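Local atomic coordinates of Alpha/beta hydrolase (Pseudomonas aeruginosa PAO1, PDB entry 4R1D), a protein that probably hydrolyses lipids as a calcium-binding alpha/beta-hydrolase effector of the H2 type VI secretion system, kept in check by its partner Tli4. Residues E334-L339 and T485-D490; A358-Q363 and E367-N372; E498-D503 and Y533-S538. All blocks are in the same frame, centred on the assembly; numbering follows the deposited sequence. Where two conformers were deposited one is given.

Contact 1 of 3, residues E334-L339 and T485-D490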
loop_
_atom_site.group_PDB
_atom_site.type_symbol
_atom_site.label_atom_id
_atom_site.label_comp_id
_atom_site.label_asym_id
_atom_site.label_seq_id
_atom_site.Cartn_x
_atom_site.Cartn_y
_atom_site.Cartn_z
ATOM N N GLU A 334 -22.867 13.794 -4.096
ATOM C CA GLU A 334 -23.449 14.752 -5.030
ATOM C C GLU A 334 -23.051 16.192 -4.678
ATOM O O GLU A 334 -23.836 17.127 -4.851
ATOM C CB GLU A 334 -24.983 14.597 -5.074
ATOM C CG GLU A 334 -25.475 13.213 -5.550
ATOM C CD GLU A 334 -26.974 12.990 -5.334
ATOM O OE1 GLU A 334 -27.481 13.304 -4.233
ATOM O OE2 GLU A 334 -27.651 12.488 -6.262
ATOM N N GLY A 335 -21.829 16.360 -4.181
ATOM C CA GLY A 335 -21.293 17.675 -3.870
ATOM C C GLY A 335 -21.689 18.232 -2.510
ATOM O O GLY A 335 -21.260 19.327 -2.135
ATOM N N ARG A 336 -22.487 17.485 -1.754
ATOM C CA ARG A 336 -22.919 17.970 -0.439
ATOM C C ARG A 336 -21.840 17.787 0.627
ATOM O O ARG A 336 -20.927 16.976 0.463
ATOM C CB ARG A 336 -24.230 17.314 -0.013
ATOM C CG ARG A 336 -25.426 17.740 -0.859
ATOM C CD ARG A 336 -26.728 17.163 -0.326
ATOM N NE ARG A 336 -26.699 15.705 -0.351
ATOM C CZ ARG A 336 -26.973 14.976 -1.424
ATOM N NH1 ARG A 336 -27.322 15.569 -2.556
ATOM N NH2 ARG A 336 -26.908 13.655 -1.359
ATOM N N PRO A 337 -21.936 18.555 1.723
ATOM C CA PRO A 337 -20.949 18.447 2.800
ATOM C C PRO A 337 -21.008 17.135 3.574
ATOM O O PRO A 337 -22.054 16.484 3.643
ATOM C CB PRO A 337 -21.301 19.620 3.715
ATOM C CG PRO A 337 -22.762 19.872 3.462
ATOM C CD PRO A 337 -22.932 19.611 1.985
ATOM N N TRP A 338 -19.867 16.757 4.144
ATOM C CA TRP A 338 -19.752 15.559 4.960
ATOM C C TRP A 338 -18.964 15.814 6.236
ATOM O O TRP A 338 -18.868 14.957 7.095
ATOM C CB TRP A 338 -19.110 14.430 4.150
ATOM C CG TRP A 338 -17.816 14.787 3.458
ATOM C CD1 TRP A 338 -17.668 15.206 2.166
ATOM C CD2 TRP A 338 -16.494 14.723 4.010
ATOM N NE1 TRP A 338 -16.337 15.406 1.882
ATOM C CE2 TRP A 338 -15.599 15.127 3.000
ATOM C CE3 TRP A 338 -15.985 14.372 5.264
ATOM C CZ2 TRP A 338 -14.213 15.181 3.201
ATOM C CZ3 TRP A 338 -14.607 14.434 5.464
ATOM C CH2 TRP A 338 -13.744 14.834 4.434
ATOM N N LEU A 339 -18.397 17.010 6.364
ATOM C CA LEU A 339 -17.600 17.331 7.533
ATOM C C LEU A 339 -18.314 18.449 8.252
ATOM O O LEU A 339 -18.415 19.555 7.723
ATOM C CB LEU A 339 -16.203 17.800 7.124
ATOM C CG LEU A 339 -15.299 18.311 8.257
ATOM C CD1 LEU A 339 -14.982 17.216 9.268
ATOM C CD2 LEU A 339 -13.998 18.906 7.714
ATOM N N THR A 485 -29.718 16.887 12.858
ATOM C CA THR A 485 -30.696 17.366 11.886
ATOM C C THR A 485 -30.130 17.198 10.483
ATOM O O THR A 485 -29.196 17.897 10.092
ATOM C CB THR A 485 -31.045 18.853 12.118
ATOM O OG1 THR A 485 -31.516 19.032 13.460
ATOM C CG2 THR A 485 -32.117 19.313 11.138
ATOM N N GLY A 486 -30.695 16.269 9.725
ATOM C CA GLY A 486 -30.151 15.941 8.422
ATOM C C GLY A 486 -30.868 16.561 7.240
ATOM O O GLY A 486 -32.038 16.939 7.316
ATOM N N ASN A 487 -30.137 16.659 6.140
ATOM C CA ASN A 487 -30.669 17.082 4.858
ATOM C C ASN A 487 -31.428 15.901 4.264
ATOM O O ASN A 487 -30.879 14.806 4.147
ATOM C CB ASN A 487 -29.491 17.484 3.962
ATOM C CG ASN A 487 -29.914 17.993 2.602
ATOM O OD1 ASN A 487 -31.031 17.756 2.145
ATOM N ND2 ASN A 487 -28.997 18.687 1.931
ATOM N N PRO A 488 -32.704 16.108 3.915
ATOM C CA PRO A 488 -33.554 15.050 3.349
ATOM C C PRO A 488 -32.910 14.378 2.138
ATOM O O PRO A 488 -33.104 13.184 1.916
ATOM C CB PRO A 488 -34.808 15.812 2.908
ATOM C CG PRO A 488 -34.849 17.013 3.793
ATOM C CD PRO A 488 -33.425 17.388 4.061
ATOM N N LEU A 489 -32.161 15.150 1.359
ATOM C CA LEU A 489 -31.440 14.613 0.208
ATOM C C LEU A 489 -30.346 13.627 0.610
ATOM O O LEU A 489 -29.850 12.879 -0.229
ATOM C CB LEU A 489 -30.816 15.754 -0.597
ATOM C CG LEU A 489 -31.858 16.687 -1.220
ATOM C CD1 LEU A 489 -31.235 18.006 -1.659
ATOM C CD2 LEU A 489 -32.537 15.975 -2.380
ATOM N N ASP A 490 -29.968 13.633 1.884
ATOM C CA ASP A 490 -28.891 12.760 2.350
ATOM C C ASP A 490 -29.363 11.389 2.821
ATOM O O ASP A 490 -28.548 10.551 3.206
ATOM C CB ASP A 490 -28.126 13.420 3.491
ATOM C CG ASP A 490 -26.982 14.283 3.007
ATOM O OD1 ASP A 490 -26.462 14.058 1.889
ATOM O OD2 ASP A 490 -26.601 15.192 3.765
HETATM O O HOH W 1 -30.365 12.776 -2.972
HETATM O O HOH W 2 -24.831 17.075 3.417
#

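Contact 2 of 3, residues A358-Q363 and E367-N372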
loop_
_atom_site.group_PDB
_atom_site.type_symbol
_atom_site.label_atom_id
_atom_site.label_comp_id
_atom_site.label_asym_id
_atom_site.label_seq_id
_atom_site.Cartn_x
_atom_site.Cartn_y
_atom_site.Cartn_z
ATOM N N ALA A 358 -20.355 23.365 7.355
ATOM C CA ALA A 358 -20.568 22.044 6.785
ATOM C C ALA A 358 -19.734 22.010 5.510
ATOM O O ALA A 358 -20.035 22.713 4.544
ATOM C CB ALA A 358 -22.041 21.872 6.452
ATOM N N TYR A 359 -18.677 21.201 5.501
ATOM C CA TYR A 359 -17.686 21.247 4.434
ATOM C C TYR A 359 -17.696 19.960 3.607
ATOM O O TYR A 359 -17.998 18.897 4.142
ATOM C CB TYR A 359 -16.301 21.477 5.051
ATOM C CG TYR A 359 -16.250 22.711 5.926
ATOM C CD1 TYR A 359 -16.567 22.647 7.278
ATOM C CD2 TYR A 359 -15.898 23.950 5.398
ATOM C CE1 TYR A 359 -16.530 23.792 8.090
ATOM C CE2 TYR A 359 -15.857 25.090 6.201
ATOM C CZ TYR A 359 -16.176 25.001 7.544
ATOM O OH TYR A 359 -16.145 26.138 8.340
ATOM N N PRO A 360 -17.397 20.058 2.297
ATOM C CA PRO A 360 -17.131 21.307 1.562
ATOM C C PRO A 360 -18.373 22.193 1.504
ATOM O O PRO A 360 -19.493 21.683 1.449
ATOM C CB PRO A 360 -16.809 20.831 0.140
ATOM C CG PRO A 360 -16.487 19.380 0.266
ATOM C CD PRO A 360 -17.289 18.879 1.424
ATOM N N GLN A 361 -18.157 23.506 1.508
ATOM C CA GLN A 361 -19.232 24.486 1.404
ATOM C C GLN A 361 -19.472 24.827 -0.059
ATOM O O GLN A 361 -20.597 25.161 -0.455
ATOM C CB GLN A 361 -18.850 25.766 2.151
ATOM C CG GLN A 361 -18.650 25.621 3.649
ATOM C CD GLN A 361 -18.308 26.953 4.299
ATOM O OE1 GLN A 361 -18.951 27.379 5.266
ATOM N NE2 GLN A 361 -17.303 27.622 3.762
ATOM N N ASN A 362 -18.413 24.739 -0.863
ATOM C CA ASN A 362 -18.537 25.047 -2.289
ATOM C C ASN A 362 -17.934 23.980 -3.197
ATOM O O ASN A 362 -17.288 24.275 -4.199
ATOM C CB ASN A 362 -17.953 26.421 -2.629
ATOM C CG ASN A 362 -18.289 26.856 -4.047
ATOM O OD1 ASN A 362 -19.387 26.592 -4.547
ATOM N ND2 ASN A 362 -17.339 27.504 -4.709
ATOM N N GLN A 363 -18.177 22.725 -2.833
ATOM C CA GLN A 363 -17.835 21.579 -3.668
ATOM C C GLN A 363 -16.364 21.468 -4.036
ATOM O O GLN A 363 -16.028 20.945 -5.099
ATOM C CB GLN A 363 -18.685 21.571 -4.937
ATOM C CG GLN A 363 -20.181 21.587 -4.670
ATOM C CD GLN A 363 -20.978 21.719 -5.940
ATOM O OE1 GLN A 363 -21.634 22.737 -6.176
ATOM N NE2 GLN A 363 -20.912 20.700 -6.781
ATOM N N GLU A 367 -9.364 22.148 -1.655
ATOM C CA GLU A 367 -8.921 23.408 -1.060
ATOM C C GLU A 367 -9.560 23.658 0.304
ATOM O O GLU A 367 -8.919 24.174 1.219
ATOM C CB GLU A 367 -9.236 24.586 -1.992
ATOM C CG GLU A 367 -8.606 24.492 -3.375
ATOM C CD GLU A 367 -7.093 24.602 -3.349
ATOM O OE1 GLU A 367 -6.560 25.302 -2.463
ATOM O OE2 GLU A 367 -6.440 23.985 -4.217
ATOM N N GLU A 368 -10.832 23.297 0.434
ATOM C CA GLU A 368 -11.575 23.573 1.659
ATOM C C GLU A 368 -11.163 22.713 2.849
ATOM O O GLU A 368 -11.232 23.149 3.992
ATOM C CB GLU A 368 -13.076 23.431 1.417
ATOM C CG GLU A 368 -13.618 24.379 0.372
ATOM C CD GLU A 368 -15.120 24.348 0.342
ATOM O OE1 GLU A 368 -15.723 24.523 1.419
ATOM O OE2 GLU A 368 -15.694 24.108 -0.736
ATOM N N ILE A 369 -10.726 21.491 2.580
ATOM C CA ILE A 369 -10.425 20.545 3.653
ATOM C C ILE A 369 -9.005 19.994 3.552
ATOM O O ILE A 369 -8.217 20.129 4.486
ATOM C CB ILE A 369 -11.423 19.374 3.641
ATOM C CG1 ILE A 369 -12.856 19.898 3.795
ATOM C CG2 ILE A 369 -11.120 18.397 4.754
ATOM C CD1 ILE A 369 -13.945 18.836 3.592
ATOM N N TYR A 370 -8.667 19.395 2.411
ATOM C CA TYR A 370 -7.417 18.622 2.325
ATOM C C TYR A 370 -6.141 19.458 2.465
ATOM O O TYR A 370 -5.202 19.029 3.125
ATOM C CB TYR A 370 -7.357 17.757 1.055
ATOM C CG TYR A 370 -8.583 16.912 0.844
ATOM C CD1 TYR A 370 -9.380 16.538 1.919
ATOM C CD2 TYR A 370 -8.954 16.489 -0.436
ATOM C CE1 TYR A 370 -10.524 15.771 1.735
ATOM C CE2 TYR A 370 -10.092 15.724 -0.635
ATOM C CZ TYR A 370 -10.878 15.372 0.455
ATOM O OH TYR A 370 -12.010 14.614 0.261
ATOM N N LYS A 371 -6.114 20.641 1.850
ATOM C CA LYS A 371 -4.965 21.539 1.965
ATOM C C LYS A 371 -5.127 22.577 3.083
ATOM O O LYS A 371 -4.176 23.281 3.426
ATOM C CB LYS A 371 -4.674 22.227 0.623
ATOM C CG LYS A 371 -4.210 21.251 -0.462
ATOM C CD LYS A 371 -3.548 21.964 -1.637
ATOM C CE LYS A 371 -4.564 22.363 -2.676
ATOM N NZ LYS A 371 -3.949 22.977 -3.890
ATOM N N ASN A 372 -6.327 22.668 3.645
ATOM C CA ASN A 372 -6.578 23.587 4.760
ATOM C C ASN A 372 -5.716 23.247 5.979
ATOM O O ASN A 372 -5.697 22.101 6.433
ATOM C CB ASN A 372 -8.059 23.549 5.129
ATOM C CG ASN A 372 -8.425 24.556 6.207
ATOM O OD1 ASN A 372 -8.093 24.375 7.377
ATOM N ND2 ASN A 372 -9.140 25.610 5.819
#

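Contact 3 of 3, residues E498-D503 and Y533-S538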
loop_
_atom_site.group_PDB
_atom_site.type_symbol
_atom_site.label_atom_id
_atom_site.label_comp_id
_atom_site.label_asym_id
_atom_site.label_seq_id
_atom_site.Cartn_x
_atom_site.Cartn_y
_atom_site.Cartn_z
ATOM N N GLU A 498 -18.792 0.135 6.774
ATOM C CA GLU A 498 -17.764 0.433 7.779
ATOM C C GLU A 498 -16.656 1.295 7.191
ATOM O O GLU A 498 -16.126 2.177 7.862
ATOM C CB GLU A 498 -17.159 -0.823 8.423
ATOM C CG GLU A 498 -18.181 -1.771 9.016
ATOM C CD GLU A 498 -18.079 -1.895 10.512
ATOM O OE1 GLU A 498 -16.939 -1.925 11.037
ATOM O OE2 GLU A 498 -19.149 -1.971 11.155
ATOM N N THR A 499 -16.318 1.041 5.932
ATOM C CA THR A 499 -15.244 1.786 5.279
ATOM C C THR A 499 -15.733 2.691 4.154
ATOM O O THR A 499 -15.211 3.789 3.979
ATOM C CB THR A 499 -14.159 0.844 4.738
ATOM O OG1 THR A 499 -13.390 0.352 5.834
ATOM C CG2 THR A 499 -13.234 1.591 3.774
ATOM N N VAL A 500 -16.730 2.227 3.402
ATOM C CA VAL A 500 -17.301 2.996 2.297
ATOM C C VAL A 500 -18.732 3.432 2.645
ATOM O O VAL A 500 -19.623 2.601 2.740
ATOM C CB VAL A 500 -17.316 2.151 1.002
ATOM C CG1 VAL A 500 -17.990 2.899 -0.168
ATOM C CG2 VAL A 500 -15.877 1.742 0.624
ATOM N N PRO A 501 -18.946 4.739 2.845
ATOM C CA PRO A 501 -20.321 5.200 3.106
ATOM C C PRO A 501 -21.188 4.908 1.899
ATOM O O PRO A 501 -20.704 4.911 0.774
ATOM C CB PRO A 501 -20.159 6.711 3.268
ATOM C CG PRO A 501 -18.752 6.865 3.789
ATOM C CD PRO A 501 -17.953 5.809 3.049
ATOM N N THR A 502 -22.470 4.664 2.124
ATOM C CA THR A 502 -23.385 4.432 1.025
ATOM C C THR A 502 -23.305 5.562 -0.026
ATOM O O THR A 502 -23.450 5.313 -1.221
ATOM C CB THR A 502 -24.823 4.243 1.569
ATOM O OG1 THR A 502 -24.806 3.224 2.582
ATOM C CG2 THR A 502 -25.775 3.823 0.461
ATOM N N ASP A 503 -23.066 6.798 0.425
ATOM C CA ASP A 503 -22.848 7.930 -0.480
ATOM C C ASP A 503 -22.011 7.519 -1.687
ATOM O O ASP A 503 -22.344 7.815 -2.827
ATOM C CB ASP A 503 -22.077 9.055 0.233
ATOM C CG ASP A 503 -22.911 9.788 1.262
ATOM O OD1 ASP A 503 -24.105 10.024 0.991
ATOM O OD2 ASP A 503 -22.361 10.137 2.335
ATOM N N TYR A 533 -22.801 -6.565 4.961
ATOM C CA TYR A 533 -21.480 -7.065 5.304
ATOM C C TYR A 533 -20.499 -5.936 5.593
ATOM O O TYR A 533 -20.756 -4.777 5.282
ATOM C CB TYR A 533 -20.944 -7.970 4.183
ATOM C CG TYR A 533 -21.251 -7.457 2.791
ATOM C CD1 TYR A 533 -20.544 -6.380 2.252
ATOM C CD2 TYR A 533 -22.241 -8.044 2.014
ATOM C CE1 TYR A 533 -20.824 -5.898 0.970
ATOM C CE2 TYR A 533 -22.527 -7.578 0.738
ATOM C CZ TYR A 533 -21.822 -6.499 0.222
ATOM O OH TYR A 533 -22.110 -6.033 -1.039
ATOM N N GLU A 534 -19.377 -6.297 6.206
ATOM C CA GLU A 534 -18.293 -5.374 6.482
ATOM C C GLU A 534 -17.343 -5.353 5.285
ATOM O O GLU A 534 -17.183 -6.351 4.591
ATOM C CB GLU A 534 -17.558 -5.826 7.753
ATOM C CG GLU A 534 -16.371 -4.960 8.175
ATOM C CD GLU A 534 -15.081 -5.338 7.470
ATOM O OE1 GLU A 534 -14.866 -6.543 7.216
ATOM O OE2 GLU A 534 -14.292 -4.421 7.152
ATOM N N HIS A 535 -16.734 -4.198 5.048
ATOM C CA HIS A 535 -15.899 -3.957 3.872
ATOM C C HIS A 535 -14.804 -5.001 3.623
ATOM O O HIS A 535 -14.715 -5.584 2.544
ATOM C CB HIS A 535 -15.259 -2.565 3.978
ATOM C CG HIS A 535 -14.516 -2.137 2.751
ATOM N ND1 HIS A 535 -15.151 -1.628 1.639
ATOM C CD2 HIS A 535 -13.188 -2.119 2.466
ATOM C CE1 HIS A 535 -14.253 -1.328 0.716
ATOM N NE2 HIS A 535 -13.052 -1.613 1.194
ATOM N N GLN A 536 -13.959 -5.212 4.622
ATOM C CA GLN A 536 -12.754 -5.992 4.441
ATOM C C GLN A 536 -13.098 -7.421 4.077
ATOM O O GLN A 536 -12.408 -8.049 3.270
ATOM C CB GLN A 536 -11.941 -6.005 5.722
ATOM C CG GLN A 536 -10.692 -6.843 5.594
ATOM C CD GLN A 536 -9.699 -6.204 4.661
ATOM O OE1 GLN A 536 -9.602 -6.564 3.482
ATOM N NE2 GLN A 536 -8.954 -5.232 5.182
ATOM N N GLU A 537 -14.178 -7.918 4.668
ATOM C CA GLU A 537 -14.574 -9.307 4.498
ATOM C C GLU A 537 -15.741 -9.475 3.525
ATOM O O GLU A 537 -16.368 -10.520 3.505
ATOM C CB GLU A 537 -14.974 -9.905 5.853
ATOM C CG GLU A 537 -13.867 -9.909 6.891
ATOM C CD GLU A 537 -12.707 -10.792 6.491
ATOM O OE1 GLU A 537 -12.958 -11.864 5.910
ATOM O OE2 GLU A 537 -11.541 -10.420 6.741
ATOM N N SER A 538 -16.041 -8.450 2.733
ATOM C CA SER A 538 -17.252 -8.486 1.895
ATOM C C SER A 538 -17.357 -9.731 0.999
ATOM O O SER A 538 -18.447 -10.284 0.817
ATOM C CB SER A 538 -17.422 -7.183 1.084
ATOM O OG SER A 538 -16.397 -6.999 0.113
HETATM O O HOH W 3 -14.203 -1.755 7.464
#

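Contact 1 of 3, residues E334-L339 and T485-D490
Arg336 and Asp490 form a salt bridge that ties the loop leading into strand 339-342 to the one following strand 477-479. Arg336 NE donates to Asp490 OD1 over 2.8 Å, with 163° at the hydrogen. The oxygen lies near the guanidinium plane, whereas the nitrogen stands well above the plane of the carboxylate; NH2 adds only a weak bond to the same oxygen. The far end of the guanidinium is gripped from within its own loop, NH1 and NH2 both donating to Glu334 OE1, which is 2.8 Å from Arg336 NH1. Acceptors at two edges thus fix the rotation of the flat group, and its positive charge probably eases the approach of the two acids. Asp490 OD2 has a further salt-bridge partner in Arg333.

The acid is presented by a 3-10 segment, 488-490, that Asn487 leads into with an Asx turn: Asn487 OD1 accepts from Leu489 N at 2.9 Å.

Packing fills in around these charges. Leu489 CB sits over one face of the guanidinium, toward its rim, 4.0 Å from Arg336 CZ. Asn487 has CG anti to its N (chi1 -178°), which brings ND2 to 3.5 Å from Arg336 CD.

Two waters also span the gap. One donates to Glu334 OE1 and Leu489 O; the other donates to Pro337 O and, at 2.6 Å, to Asp490 OD2.

Contact 2 of 3, residues A358-Q363 and E367-N372
The ring of Tyr359 meets Glu368 at its edge: OE1 lies near the ring plane, 4.0 Å from CD2, and the carboxylate is turned 76° from the ring. Tyr376 stacks on the same ring from outside the two segments. Backbone amides fix the rotation of the carboxylate. Gln361 N donates to Glu368 OE1 at 2.6 Å, a short and nearly straight bond (168°), while Asn362 N donates to OE2 at 2.8 Å. Both N-H groups come in on the syn sides, close to the carboxylate plane. OE2 accepts a further hydrogen bond from Asp364 N, so that one acidic side chain gathers three amides of the loop leading into its own helix; their dipoles would be expected to stabilise its negative charge. Glu368 reaches them because its chain runs out extended beyond CG (chi2 -171°). A cis peptide bond precedes Pro360, whose CB packs 3.6 Å from Glu368 OE2.

The apolar half of the contact belongs to Ile369. Ile369 CD1 touches Tyr359 CB at 3.8 Å and Pro360 CD at 4.0 Å, wedged where the strand gives way to the loop. Strand 358-359 is an edge strand of the small mixed sheet, and helix 365-370 lies against it. Ile369 also rests on Leu339 of the adjacent strand, while Tyr370 and Lys371 lean on helix 400-421.

Contact 3 of 3, residues E498-D503 and Y533-S538
Glu498 touches Glu534 through aliphatic carbons alone, the two CG atoms lying 3.8 Å apart. The chains cross at about a right angle and their carboxylates diverge, with planes nearly perpendicular: Glu498 OE1 stays 5.3 Å from Glu534 OE2, and Glu498 OE2 is paired with Arg437 in a salt bridge. Thr499, next in sequence, covers one face of the His535 imidazole. Thr499 CB makes a CH-pi contact 4.0 Å from the His535 ring centroid, 27° off the normal. With OG1 beside the backbone N (chi1 -74°), CG2 falls opposite that N and stands over the middle of the ring. Thr499 OG1 lies 2.8 Å from a water, and that water donates to Glu534 OE2. The carboxylate is otherwise occupied by its own segment: Glu534 OE2 accepts from Gln536 N at 2.7 Å and OE1 from Glu537 N, both from above its plane, which braces the type I turn His535 to Ser538. Val500 follows, bringing the methyl CG2 obliquely to within 3.5 Å of His535 CE1. Pro501 then takes the N-cap position of helix 502-505, where the chain leaves the histidine.

The ring so packed has both nitrogens bonded outside the two segments: ND1 to Asp497 OD2 and NE2 to Ser256 OG. A Ser-His-Asp relay is the catalytic triad of alpha/beta hydrolases; the serine here follows strand 250-255 in a THSMG variant of the G-x-S-x-G nucleophile elbow, so Ser256, His535 and Asp497 are probably that triad.

How the contacts relate
Contacts 1 and 2 adjoin, their centres 14 Å apart. Strand 358-359 runs antiparallel to the chain at Trp338 and Leu339, which both pair with Tyr359, a classic beta bulge. Contact 2 falls between the two segments of contact 1 in sequence, and both belong to the surroundings of the small mixed sheet. Contact 3 comes after both, its centre about 19 Å from that of contact 1 and 24 Å from that of contact 2, beside the six-stranded parallel sheet. Arg441 links contacts 1 and 3, binding Asp490 O and Asp503 OD2. Two contacts thus lie at the peripheral mixed sheet, while the third packs round the probable active-site histidine.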